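Local coordinates for succinylglutamate desuccinylase (Chromobacterium violaceum, PDB 1YW4), which probably hydrolyses N-succinylglutamate to succinate and glutamate, the last step of arginine degradation by the AST pathway, using one zinc ion per subunit, at residues A[18-23]-A[28-33]; A[111-116]-A[127-132]; A[177-182]-A[233-238]; A[256-261]-A[305-310]. All blocks are in the same frame, centred on the assembly; numbering follows the deposited sequence.

Contact 1 (A[18-23]-A[28-33])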
loop_
_atom_site.group_PDB
_atom_site.type_symbol
_atom_site.label_atom_id
_atom_site.label_comp_id
_atom_site.label_asym_id
_atom_site.label_seq_id
_atom_site.Cartn_x
_atom_site.Cartn_y
_atom_site.Cartn_z
ATOM N N ARG A 18 -1.063 6.271 48.047
ATOM C CA ARG A 18 -1.827 7.333 47.399
ATOM C C ARG A 18 -1.508 8.707 47.978
ATOM O O ARG A 18 -2.386 9.560 48.113
ATOM C CB ARG A 18 -3.329 7.056 47.529
ATOM C CG ARG A 18 -3.921 6.187 46.424
ATOM C CD ARG A 18 -3.374 4.768 46.424
ATOM N NE ARG A 18 -4.100 3.924 45.475
ATOM C CZ ARG A 18 -3.889 2.622 45.308
ATOM N NH1 ARG A 18 -2.965 1.998 46.028
ATOM N NH2 ARG A 18 -4.606 1.940 44.422
ATOM N N ALA A 19 -0.243 8.920 48.315
ATOM C CA ALA A 19 0.192 10.190 48.884
ATOM C C ALA A 19 0.224 11.287 47.825
ATOM O O ALA A 19 0.239 11.008 46.625
ATOM C CB ALA A 19 1.572 10.025 49.501
ATOM N N GLU A 20 0.212 12.538 48.274
ATOM C CA GLU A 20 0.285 13.674 47.360
ATOM C C GLU A 20 1.488 14.518 47.752
ATOM O O GLU A 20 1.698 14.800 48.933
ATOM C CB GLU A 20 -0.989 14.535 47.413
ATOM C CG GLU A 20 -0.892 15.837 46.606
ATOM C CD GLU A 20 -2.145 16.716 46.690
ATOM O OE1 GLU A 20 -3.132 16.428 45.993
ATOM O OE2 GLU A 20 -2.144 17.693 47.464
ATOM N N TRP A 21 2.275 14.911 46.753
ATOM C CA TRP A 21 3.463 15.726 46.975
ATOM C C TRP A 21 3.262 17.119 46.397
ATOM O O TRP A 21 2.744 17.279 45.290
ATOM C CB TRP A 21 4.692 15.109 46.300
ATOM C CG TRP A 21 5.045 13.738 46.750
ATOM C CD1 TRP A 21 4.573 13.085 47.853
ATOM C CD2 TRP A 21 5.986 12.856 46.130
ATOM N NE1 TRP A 21 5.164 11.848 47.961
ATOM C CE2 TRP A 21 6.036 11.682 46.916
ATOM C CE3 TRP A 21 6.796 12.944 44.985
ATOM C CZ2 TRP A 21 6.863 10.601 46.597
ATOM C CZ3 TRP A 21 7.622 11.865 44.667
ATOM C CH2 TRP A 21 7.645 10.709 45.474
ATOM N N PRO A 22 3.671 18.151 47.138
ATOM C CA PRO A 22 3.509 19.510 46.621
ATOM C C PRO A 22 4.495 19.779 45.483
ATOM O O PRO A 22 5.640 19.320 45.517
ATOM C CB PRO A 22 3.788 20.377 47.847
ATOM C CG PRO A 22 4.827 19.568 48.582
ATOM C CD PRO A 22 4.273 18.158 48.483
ATOM N N LEU A 23 4.042 20.508 44.470
ATOM C CA LEU A 23 4.892 20.864 43.339
ATOM C C LEU A 23 5.035 22.379 43.277
ATOM O O LEU A 23 4.107 23.115 43.615
ATOM C CB LEU A 23 4.287 20.366 42.025
ATOM C CG LEU A 23 4.695 18.976 41.520
ATOM C CD1 LEU A 23 4.583 17.952 42.625
ATOM C CD2 LEU A 23 3.815 18.608 40.341
ATOM N N ALA A 28 0.405 19.945 42.318
ATOM C CA ALA A 28 0.579 18.753 43.130
ATOM C C ALA A 28 0.748 17.477 42.320
ATOM O O ALA A 28 0.303 17.381 41.179
ATOM C CB ALA A 28 -0.604 18.607 44.087
ATOM N N ALA A 29 1.398 16.498 42.933
ATOM C CA ALA A 29 1.610 15.209 42.296
ATOM C C ALA A 29 0.815 14.223 43.142
ATOM O O ALA A 29 1.054 14.096 44.347
ATOM C CB ALA A 29 3.086 14.855 42.293
ATOM N N ARG A 30 -0.143 13.546 42.513
ATOM C CA ARG A 30 -0.993 12.591 43.214
ATOM C C ARG A 30 -0.733 11.159 42.791
ATOM O O ARG A 30 -0.818 10.829 41.611
ATOM C CB ARG A 30 -2.483 12.915 42.972
ATOM C CG ARG A 30 -2.974 14.179 43.659
ATOM C CD ARG A 30 -4.403 14.550 43.259
ATOM N NE ARG A 30 -4.658 15.963 43.536
ATOM C CZ ARG A 30 -5.478 16.742 42.837
ATOM N NH1 ARG A 30 -6.143 16.250 41.799
ATOM N NH2 ARG A 30 -5.616 18.027 43.165
ATOM N N TRP A 31 -0.387 10.310 43.755
ATOM C CA TRP A 31 -0.176 8.902 43.457
ATOM C C TRP A 31 -1.556 8.271 43.433
ATOM O O TRP A 31 -2.240 8.212 44.460
ATOM C CB TRP A 31 0.706 8.258 44.524
ATOM C CG TRP A 31 2.109 8.743 44.412
ATOM C CD1 TRP A 31 2.653 9.839 45.021
ATOM C CD2 TRP A 31 3.119 8.226 43.541
ATOM N NE1 TRP A 31 3.938 10.040 44.579
ATOM C CE2 TRP A 31 4.251 9.062 43.671
ATOM C CE3 TRP A 31 3.178 7.139 42.660
ATOM C CZ2 TRP A 31 5.432 8.843 42.949
ATOM C CZ3 TRP A 31 4.352 6.924 41.942
ATOM C CH2 TRP A 31 5.462 7.774 42.096
ATOM N N LEU A 32 -1.965 7.819 42.253
ATOM C CA LEU A 32 -3.280 7.226 42.056
ATOM C C LEU A 32 -3.288 5.729 42.309
ATOM O O LEU A 32 -4.337 5.152 42.570
ATOM C CB LEU A 32 -3.751 7.502 40.625
ATOM C CG LEU A 32 -3.795 8.967 40.158
ATOM C CD1 LEU A 32 -4.271 9.014 38.713
ATOM C CD2 LEU A 32 -4.732 9.783 41.051
ATOM N N ALA A 33 -2.114 5.113 42.223
ATOM C CA ALA A 33 -1.953 3.676 42.438
ATOM C C ALA A 33 -0.456 3.436 42.446
ATOM O O ALA A 33 0.310 4.371 42.242
ATOM C CB ALA A 33 -2.602 2.886 41.302
HETATM O O HOH W 1 -3.488 10.664 45.808
HETATM O O HOH W 2 -4.033 19.213 45.765
#
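E20 OE1 is gripped by two groups: R30 NE donates to it at 2.9 Å as part of a salt bridge, and water 2 adds a weak hydrogen bond while itself accepting one from R30 NH2. The oxygen sits at the edge of the guanidinium, almost in its plane, and the N-H points at it fairly straight (157°). E20 reaches this place with CG opposite its backbone N (chi1 173°) and an extended chain, lying alongside R30 and pointing the same way. On the way its CD passes 3.6 Å from A28 CB. R30 has a second acidic partner, D42, which takes its NH2.

The backbones form a β-hairpin of strands 20-23 and 27-33. W21 N to A29 O and A29 N to W21 O, both 2.8 Å, close a hydrogen-bonded pair, while E20 and R30 are a non-hydrogen-bonded one. On the face of W21 and A29, two indoles meet in a T-shaped stack with planes 65° apart: W31 brings its edge over W21, with W31 NE1 3.5 Å from W21 CE2. L23 CD1 presses tightly on A29 CB at 3.5 Å. F7 and H10 of helix 7-12 pack on the same indoles.

The hairpin is therefore two-sided: ion pair and water lie on one face, aromatic and aliphatic groups on the other, and the W31 N-H probably gains from the π cloud beneath it.

Contact 2 (A[111-116]-A[127-132])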
loop_
_atom_site.group_PDB
_atom_site.type_symbol
_atom_site.label_atom_id
_atom_site.label_comp_id
_atom_site.label_asym_id
_atom_site.label_seq_id
_atom_site.Cartn_x
_atom_site.Cartn_y
_atom_site.Cartn_z
ATOM N N GLY A 111 -8.353 -5.323 26.828
ATOM C CA GLY A 111 -9.226 -6.300 27.456
ATOM C C GLY A 111 -8.707 -7.726 27.504
ATOM O O GLY A 111 -9.331 -8.586 28.118
ATOM N N ALA A 112 -7.568 -7.979 26.868
ATOM C CA ALA A 112 -6.988 -9.314 26.833
ATOM C C ALA A 112 -6.643 -9.884 28.210
ATOM O O ALA A 112 -6.471 -11.101 28.363
ATOM C CB ALA A 112 -5.748 -9.318 25.943
ATOM N N HIS A 113 -6.542 -9.013 29.212
ATOM C CA HIS A 113 -6.225 -9.447 30.569
ATOM C C HIS A 113 -7.321 -10.375 31.113
ATOM O O HIS A 113 -7.074 -11.197 31.993
ATOM C CB HIS A 113 -6.067 -8.237 31.496
ATOM C CG HIS A 113 -7.197 -7.260 31.409
ATOM N ND1 HIS A 113 -7.149 -6.135 30.614
ATOM C CD2 HIS A 113 -8.421 -7.261 31.986
ATOM C CE1 HIS A 113 -8.296 -5.486 30.704
ATOM N NE2 HIS A 113 -9.085 -6.150 31.529
ATOM N N ALA A 114 -8.532 -10.242 30.583
ATOM C CA ALA A 114 -9.642 -11.073 31.033
ATOM C C ALA A 114 -9.358 -12.562 30.833
ATOM O O ALA A 114 -9.755 -13.385 31.656
ATOM C CB ALA A 114 -10.919 -10.675 30.306
ATOM N N ARG A 115 -8.662 -12.902 29.752
ATOM C CA ARG A 115 -8.327 -14.294 29.453
ATOM C C ARG A 115 -7.425 -14.956 30.494
ATOM O O ARG A 115 -7.385 -16.184 30.595
ATOM C CB ARG A 115 -7.658 -14.405 28.077
ATOM C CG ARG A 115 -8.601 -14.291 26.887
ATOM C CD ARG A 115 -9.136 -12.883 26.707
ATOM N NE ARG A 115 -10.130 -12.813 25.636
ATOM C CZ ARG A 115 -10.713 -11.690 25.227
ATOM N NH1 ARG A 115 -11.607 -11.725 24.248
ATOM N NH2 ARG A 115 -10.400 -10.531 25.793
ATOM N N HIS A 116 -6.698 -14.151 31.264
ATOM C CA HIS A 116 -5.798 -14.689 32.280
ATOM C C HIS A 116 -5.971 -13.968 33.614
ATOM O O HIS A 116 -5.023 -13.392 34.144
ATOM C CB HIS A 116 -4.347 -14.559 31.804
ATOM C CG HIS A 116 -4.077 -15.244 30.500
ATOM N ND1 HIS A 116 -4.070 -16.616 30.367
ATOM C CD2 HIS A 116 -3.832 -14.746 29.264
ATOM C CE1 HIS A 116 -3.833 -16.934 29.107
ATOM N NE2 HIS A 116 -3.686 -15.817 28.416
ATOM N N GLU A 127 -6.051 -2.376 35.707
ATOM C CA GLU A 127 -5.983 -1.181 36.538
ATOM C C GLU A 127 -5.445 -0.005 35.715
ATOM O O GLU A 127 -5.960 1.113 35.795
ATOM C CB GLU A 127 -5.082 -1.446 37.745
ATOM C CG GLU A 127 -4.820 -0.228 38.617
ATOM C CD GLU A 127 -3.968 -0.557 39.819
ATOM O OE1 GLU A 127 -2.780 -0.892 39.649
ATOM O OE2 GLU A 127 -4.486 -0.486 40.944
ATOM N N LEU A 128 -4.415 -0.266 34.915
ATOM C CA LEU A 128 -3.809 0.772 34.085
ATOM C C LEU A 128 -4.777 1.270 33.008
ATOM O O LEU A 128 -4.778 2.461 32.667
ATOM C CB LEU A 128 -2.516 0.246 33.447
ATOM C CG LEU A 128 -1.374 -0.131 34.411
ATOM C CD1 LEU A 128 -0.208 -0.678 33.597
ATOM C CD2 LEU A 128 -0.926 1.079 35.244
ATOM N N GLU A 129 -5.579 0.359 32.458
ATOM C CA GLU A 129 -6.573 0.723 31.442
ATOM C C GLU A 129 -7.574 1.682 32.075
ATOM O O GLU A 129 -7.863 2.756 31.553
ATOM C CB GLU A 129 -7.344 -0.516 30.944
ATOM C CG GLU A 129 -6.519 -1.552 30.186
ATOM C CD GLU A 129 -7.382 -2.573 29.454
ATOM O OE1 GLU A 129 -8.542 -2.778 29.868
ATOM O OE2 GLU A 129 -6.902 -3.177 28.471
ATOM N N THR A 130 -8.098 1.286 33.225
ATOM C CA THR A 130 -9.081 2.099 33.932
ATOM C C THR A 130 -8.538 3.491 34.272
ATOM O O THR A 130 -9.194 4.494 34.006
ATOM C CB THR A 130 -9.534 1.381 35.213
ATOM O OG1 THR A 130 -10.099 0.111 34.861
ATOM C CG2 THR A 130 -10.566 2.205 35.960
ATOM N N LEU A 131 -7.346 3.544 34.866
ATOM C CA LEU A 131 -6.727 4.817 35.212
ATOM C C LEU A 131 -6.559 5.702 33.976
ATOM O O LEU A 131 -6.876 6.884 34.013
ATOM C CB LEU A 131 -5.371 4.581 35.883
ATOM C CG LEU A 131 -5.379 4.303 37.396
ATOM C CD1 LEU A 131 -6.392 3.225 37.727
ATOM C CD2 LEU A 131 -3.975 3.873 37.861
ATOM N N ALA A 132 -6.066 5.128 32.881
ATOM C CA ALA A 132 -5.883 5.876 31.648
ATOM C C ALA A 132 -7.229 6.364 31.144
ATOM O O ALA A 132 -7.352 7.512 30.728
ATOM C CB ALA A 132 -5.210 5.004 30.581
#
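E129 reaches out of helix 120-137 to the backbone of G111, in the loop that leads to this helix, just before a 3-10 turn at 112-115, so that a carboxylate joins loop to helix within the α/β catalytic domain. G111 N donates to E129 OE2 at 3.1 Å, nearly straight (162°), and meets the syn lone pair, on the side of the other oxygen. The glutamate gets there with CG opposite its own carbonyl carbon (chi1 -65°) and an extended chain beyond; its side chain packs on F109 and on F201 of helix 198-205.

H113 comes from the opposite direction. Its CG stands between the backbone N and the carbonyl carbon (chi1 50°), which folds the imidazole back over its own turn until G111 O lies about 4.0 Å above the ring plane of H113. The imidazole lies beside the carboxylate, but how closely they meet is doubtful. The polar partner of H113 ND1 is L108 O, which helps to set the rotation of the ring, while S122 and A126 of helix 120-137 pack on the same side chain. G111 O also takes a backbone bond in the turn, from A114 N at 3.1 Å.

Contact 3 (A[177-182]-A[233-238])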
loop_
_atom_site.group_PDB
_atom_site.type_symbol
_atom_site.label_atom_id
_atom_site.label_comp_id
_atom_site.label_asym_id
_atom_site.label_seq_id
_atom_site.Cartn_x
_atom_site.Cartn_y
_atom_site.Cartn_z
ATOM N N LEU A 177 2.936 12.835 13.423
ATOM C CA LEU A 177 4.015 12.200 12.681
ATOM C C LEU A 177 5.149 13.206 12.564
ATOM O O LEU A 177 6.325 12.845 12.578
ATOM C CB LEU A 177 3.537 11.787 11.286
ATOM C CG LEU A 177 2.624 10.564 11.246
ATOM C CD1 LEU A 177 2.140 10.309 9.825
ATOM C CD2 LEU A 177 3.386 9.362 11.776
ATOM N N ALA A 178 4.786 14.480 12.459
ATOM C CA ALA A 178 5.775 15.541 12.345
ATOM C C ALA A 178 6.564 15.643 13.644
ATOM O O ALA A 178 7.796 15.653 13.636
ATOM C CB ALA A 178 5.087 16.861 12.039
ATOM N N TRP A 179 5.844 15.707 14.762
ATOM C CA TRP A 179 6.471 15.806 16.080
ATOM C C TRP A 179 7.407 14.626 16.307
ATOM O O TRP A 179 8.494 14.774 16.868
ATOM C CB TRP A 179 5.408 15.801 17.173
ATOM C CG TRP A 179 5.952 16.064 18.538
ATOM C CD1 TRP A 179 6.224 17.279 19.087
ATOM C CD2 TRP A 179 6.254 15.091 19.545
ATOM N NE1 TRP A 179 6.668 17.130 20.379
ATOM C CE2 TRP A 179 6.696 15.795 20.685
ATOM C CE3 TRP A 179 6.192 13.691 19.595
ATOM C CZ2 TRP A 179 7.073 15.146 21.871
ATOM C CZ3 TRP A 179 6.567 13.046 20.773
ATOM C CH2 TRP A 179 7.001 13.777 21.895
ATOM N N LEU A 180 6.960 13.448 15.891
ATOM C CA LEU A 180 7.757 12.241 16.035
ATOM C C LEU A 180 9.013 12.356 15.177
ATOM O O LEU A 180 10.122 12.060 15.635
ATOM C CB LEU A 180 6.945 11.013 15.612
ATOM C CG LEU A 180 5.756 10.669 16.512
ATOM C CD1 LEU A 180 4.943 9.539 15.891
ATOM C CD2 LEU A 180 6.266 10.272 17.893
ATOM N N GLN A 181 8.833 12.802 13.938
ATOM C CA GLN A 181 9.949 12.960 13.009
ATOM C C GLN A 181 11.008 13.868 13.622
ATOM O O GLN A 181 12.160 13.469 13.783
ATOM C CB GLN A 181 9.466 13.561 11.686
ATOM C CG GLN A 181 10.517 13.552 10.590
ATOM C CD GLN A 181 10.062 14.283 9.347
ATOM O OE1 GLN A 181 10.571 14.043 8.252
ATOM N NE2 GLN A 181 9.105 15.191 9.509
ATOM N N ARG A 182 10.617 15.093 13.953
ATOM C CA ARG A 182 11.549 16.031 14.563
ATOM C C ARG A 182 11.674 15.700 16.046
ATOM O O ARG A 182 11.482 16.554 16.910
ATOM C CB ARG A 182 11.070 17.476 14.373
ATOM C CG ARG A 182 11.463 18.092 13.030
ATOM C CD ARG A 182 10.672 17.503 11.868
ATOM N NE ARG A 182 11.338 17.691 10.576
ATOM C CZ ARG A 182 11.643 18.869 10.036
ATOM N NH1 ARG A 182 11.350 19.999 10.668
ATOM N NH2 ARG A 182 12.245 18.919 8.852
ATOM N N ASP A 233 13.981 12.951 24.884
ATOM C CA ASP A 233 14.044 13.668 26.151
ATOM C C ASP A 233 13.711 15.151 25.984
ATOM O O ASP A 233 12.881 15.697 26.715
ATOM C CB ASP A 233 15.429 13.504 26.772
ATOM C CG ASP A 233 15.538 14.163 28.134
ATOM O OD1 ASP A 233 14.669 13.913 28.992
ATOM O OD2 ASP A 233 16.496 14.928 28.349
ATOM N N GLY A 234 14.360 15.802 25.022
ATOM C CA GLY A 234 14.101 17.211 24.787
ATOM C C GLY A 234 12.700 17.448 24.249
ATOM O O GLY A 234 12.030 18.410 24.629
ATOM N N ALA A 235 12.250 16.564 23.364
ATOM C CA ALA A 235 10.924 16.694 22.784
ATOM C C ALA A 235 9.852 16.529 23.859
ATOM O O ALA A 235 8.814 17.186 23.820
ATOM C CB ALA A 235 10.734 15.666 21.685
ATOM N N LEU A 236 10.117 15.656 24.827
ATOM C CA LEU A 236 9.177 15.408 25.918
ATOM C C LEU A 236 9.187 16.580 26.894
ATOM O O LEU A 236 8.132 17.083 27.284
ATOM C CB LEU A 236 9.545 14.110 26.641
ATOM C CG LEU A 236 8.495 13.001 26.757
ATOM C CD1 LEU A 236 7.634 12.905 25.509
ATOM C CD2 LEU A 236 9.219 11.677 27.027
ATOM N N ARG A 237 10.374 17.019 27.290
ATOM C CA ARG A 237 10.468 18.154 28.206
ATOM C C ARG A 237 9.824 19.390 27.566
ATOM O O ARG A 237 9.204 20.205 28.250
ATOM C CB ARG A 237 11.931 18.443 28.553
ATOM C CG ARG A 237 12.572 17.412 29.468
ATOM C CD ARG A 237 14.078 17.618 29.550
ATOM N NE ARG A 237 14.713 16.679 30.470
ATOM C CZ ARG A 237 14.858 16.891 31.775
ATOM N NH1 ARG A 237 14.420 18.014 32.325
ATOM N NH2 ARG A 237 15.431 15.974 32.536
ATOM N N GLY A 238 9.963 19.515 26.248
ATOM C CA GLY A 238 9.382 20.652 25.550
ATOM C C GLY A 238 7.868 20.567 25.493
ATOM O O GLY A 238 7.167 21.581 25.503
HETATM O O HOH W 3 7.778 18.953 21.989
#
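This is a sparse helix-to-helix contact in the catalytic domain, whose α/β fold is that of the zinc carboxypeptidases: W179 of helix 174-181 bridges to A235 and L236 of helix 230-241. The CA atoms of W179 and A235 are 8.1 Å apart, and the indole reaches across between the two helices. Its CG lies opposite the backbone N (chi1 -173°), swinging the ring out from its helix so that the six-membered part leads with an edge. W179 CZ2 touches A235 CB at 3.7 Å, and W179 CH2 meets L236 CD1 at 3.8 Å, near the ring plane; the two larger side chains cross at about a right angle.

The indole also stacks on Y146, outside the pair of helices. L236 also packs on M69 of helix 61-75, and L180 on F211 and L213 of strand 209-215. The side chain of L236 is about 12 Å from that of the zinc ligand H149. The polar corner of the indole is served by water 3, which accepts from W179 NE1 at 2.7 Å and donates to A235 O at 2.7 Å.

Contact 4 (A[256-261]-A[305-310])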
loop_
_atom_site.group_PDB
_atom_site.type_symbol
_atom_site.label_atom_id
_atom_site.label_comp_id
_atom_site.label_asym_id
_atom_site.label_seq_id
_atom_site.Cartn_x
_atom_site.Cartn_y
_atom_site.Cartn_z
ATOM N N PRO A 256 9.764 7.316 6.409
ATOM C CA PRO A 256 9.162 6.144 5.765
ATOM C C PRO A 256 8.125 5.439 6.649
ATOM O O PRO A 256 8.337 5.244 7.846
ATOM C CB PRO A 256 10.371 5.261 5.442
ATOM C CG PRO A 256 11.380 5.642 6.487
ATOM C CD PRO A 256 11.214 7.139 6.609
ATOM N N LEU A 257 6.999 5.071 6.046
ATOM C CA LEU A 257 5.930 4.384 6.757
ATOM C C LEU A 257 5.824 2.959 6.221
ATOM O O LEU A 257 6.134 2.702 5.054
ATOM C CB LEU A 257 4.598 5.105 6.543
ATOM C CG LEU A 257 4.553 6.613 6.813
ATOM C CD1 LEU A 257 3.195 7.143 6.370
ATOM C CD2 LEU A 257 4.779 6.917 8.292
ATOM N N PHE A 258 5.377 2.041 7.070
ATOM C CA PHE A 258 5.233 0.646 6.680
ATOM C C PHE A 258 3.978 0.012 7.272
ATOM O O PHE A 258 3.407 0.511 8.237
ATOM C CB PHE A 258 6.454 -0.168 7.131
ATOM C CG PHE A 258 7.770 0.334 6.584
ATOM C CD1 PHE A 258 8.466 1.360 7.221
ATOM C CD2 PHE A 258 8.306 -0.217 5.423
ATOM C CE1 PHE A 258 9.687 1.836 6.709
ATOM C CE2 PHE A 258 9.523 0.247 4.901
ATOM C CZ PHE A 258 10.210 1.274 5.546
ATOM N N ARG A 259 3.552 -1.093 6.676
ATOM C CA ARG A 259 2.403 -1.833 7.162
ATOM C C ARG A 259 2.721 -3.301 6.930
ATOM O O ARG A 259 3.546 -3.645 6.074
ATOM C CB ARG A 259 1.130 -1.438 6.402
ATOM C CG ARG A 259 1.115 -1.885 4.951
ATOM C CD ARG A 259 -0.152 -1.447 4.242
ATOM N NE ARG A 259 -0.236 -2.020 2.901
ATOM C CZ ARG A 259 -1.146 -1.675 1.995
ATOM N NH1 ARG A 259 -2.054 -0.752 2.284
ATOM N NH2 ARG A 259 -1.149 -2.256 0.801
ATOM N N ALA A 260 2.083 -4.167 7.701
ATOM C CA ALA A 260 2.303 -5.596 7.551
ATOM C C ALA A 260 1.774 -6.031 6.190
ATOM O O ALA A 260 0.718 -5.575 5.752
ATOM C CB ALA A 260 1.584 -6.351 8.655
ATOM N N LYS A 261 2.516 -6.901 5.518
ATOM C CA LYS A 261 2.099 -7.411 4.219
ATOM C C LYS A 261 1.514 -8.803 4.449
ATOM O O LYS A 261 0.424 -9.114 3.976
ATOM C CB LYS A 261 3.293 -7.487 3.264
ATOM C CG LYS A 261 2.951 -7.944 1.853
ATOM C CD LYS A 261 4.188 -7.965 0.966
ATOM C CE LYS A 261 3.884 -8.543 -0.414
ATOM N NZ LYS A 261 5.108 -8.630 -1.272
ATOM N N GLU A 305 11.311 -4.244 -1.850
ATOM C CA GLU A 305 10.699 -3.212 -1.020
ATOM C C GLU A 305 10.321 -3.730 0.368
ATOM O O GLU A 305 10.201 -2.955 1.317
ATOM C CB GLU A 305 9.448 -2.655 -1.710
ATOM C CG GLU A 305 9.732 -1.727 -2.886
ATOM C CD GLU A 305 10.292 -0.389 -2.445
ATOM O OE1 GLU A 305 11.398 -0.367 -1.859
ATOM O OE2 GLU A 305 9.621 0.642 -2.680
ATOM N N GLU A 306 10.137 -5.042 0.483
ATOM C CA GLU A 306 9.754 -5.631 1.755
ATOM C C GLU A 306 10.900 -5.681 2.771
ATOM O O GLU A 306 12.072 -5.645 2.408
ATOM C CB GLU A 306 9.194 -7.040 1.540
ATOM C CG GLU A 306 8.760 -7.346 0.117
ATOM C CD GLU A 306 9.881 -7.974 -0.697
ATOM O OE1 GLU A 306 10.812 -7.244 -1.128
ATOM O OE2 GLU A 306 9.832 -9.213 -0.885
ATOM N N ARG A 307 10.542 -5.744 4.049
ATOM C CA ARG A 307 11.522 -5.808 5.124
ATOM C C ARG A 307 10.988 -6.772 6.178
ATOM O O ARG A 307 9.778 -6.949 6.313
ATOM C CB ARG A 307 11.731 -4.421 5.746
ATOM C CG ARG A 307 12.216 -3.350 4.772
ATOM C CD ARG A 307 12.166 -1.970 5.413
ATOM N NE ARG A 307 12.722 -0.931 4.545
ATOM C CZ ARG A 307 14.012 -0.625 4.467
ATOM N NH1 ARG A 307 14.898 -1.276 5.212
ATOM N NH2 ARG A 307 14.418 0.332 3.635
ATOM N N ILE A 308 11.892 -7.396 6.918
ATOM C CA ILE A 308 11.500 -8.340 7.953
ATOM C C ILE A 308 11.348 -7.565 9.263
ATOM O O ILE A 308 12.102 -6.627 9.535
ATOM C CB ILE A 308 12.575 -9.459 8.100
ATOM C CG1 ILE A 308 12.046 -10.619 8.952
ATOM C CG2 ILE A 308 13.828 -8.882 8.718
ATOM C CD1 ILE A 308 10.772 -11.256 8.412
ATOM N N LEU A 309 10.366 -7.941 10.067
ATOM C CA LEU A 309 10.150 -7.256 11.333
ATOM C C LEU A 309 9.793 -8.264 12.419
ATOM O O LEU A 309 8.999 -9.173 12.193
ATOM C CB LEU A 309 9.035 -6.219 11.175
ATOM C CG LEU A 309 8.729 -5.340 12.389
ATOM C CD1 LEU A 309 9.981 -4.569 12.803
ATOM C CD2 LEU A 309 7.604 -4.368 12.045
ATOM N N PHE A 310 10.410 -8.106 13.587
ATOM C CA PHE A 310 10.175 -8.984 14.733
ATOM C C PHE A 310 10.321 -10.479 14.434
ATOM O O PHE A 310 9.446 -11.274 14.765
ATOM C CB PHE A 310 8.786 -8.706 15.311
ATOM C CG PHE A 310 8.578 -7.275 15.704
ATOM C CD1 PHE A 310 7.349 -6.657 15.504
ATOM C CD2 PHE A 310 9.616 -6.540 16.269
ATOM C CE1 PHE A 310 7.156 -5.322 15.855
ATOM C CE2 PHE A 310 9.437 -5.209 16.624
ATOM C CZ PHE A 310 8.202 -4.595 16.416
#
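F258 and R307 make the van der Waals part of this contact, the ring against CD and NE of the arginine, between strands 257-265 and 307-309 of the barrel-sandwich hybrid domain. The end of the phenyl ring meets the outer part of the chain: F258 CE2 lies 3.5 Å from R307 CD and 3.4 Å from R307 NE, and F258 CZ is 3.5 Å from the same NE. Ring and guanidinium are turned nearly perpendicular (83°), so the two flat groups do not stack. R307 has CG opposite its carbonyl carbon (chi1 -59°) and runs extended to NE, where the guanidinium turns off about the CD-NE bond. The side chains of R307 and E306 also rest on V325 and V324 of strand 320-328, the strand that lies between these two.

The polar ends find partners beyond the pair. R307 NH1 bonds to F282 O, which holds the guanidinium in place next to F258.

The charged pair is looser. K261 stretches out fully and its NZ comes to 4.1 Å from E306 CG; K261 NZ and E306 OE2 remain 4.8 Å apart, opposite charges without contact. E306 OE2 has a weak hydrogen bond to T302 OG1.

No hydrogen bond crosses between 256-261 and 305-310. What passes directly between them is van der Waals contact, with at most a mild attraction between K261 and E306; the strand between them joins them.

The contacts follow one another along the chain, 1 to 4, none nested in another. Contact 1 is the N-terminal hairpin; contacts 2 and 3 lie in the catalytic domain, on opposite sides of the chain's centre with their own centres 28 Å apart; contact 4 belongs to the hybrid domain. Contacts 1 and 2 touch where A33 CB packs on L131 CD2 at 3.8 Å, so the hairpin leans on helix 120-137. Helix 230-241 of contact 3 leads on to strand 257-265 of contact 4, whose R259 bonds to E326 of the second subunit. Centres 42 Å apart, contacts 1 and 4 mark distant parts of the subunit, on opposite sides of the chain's centre.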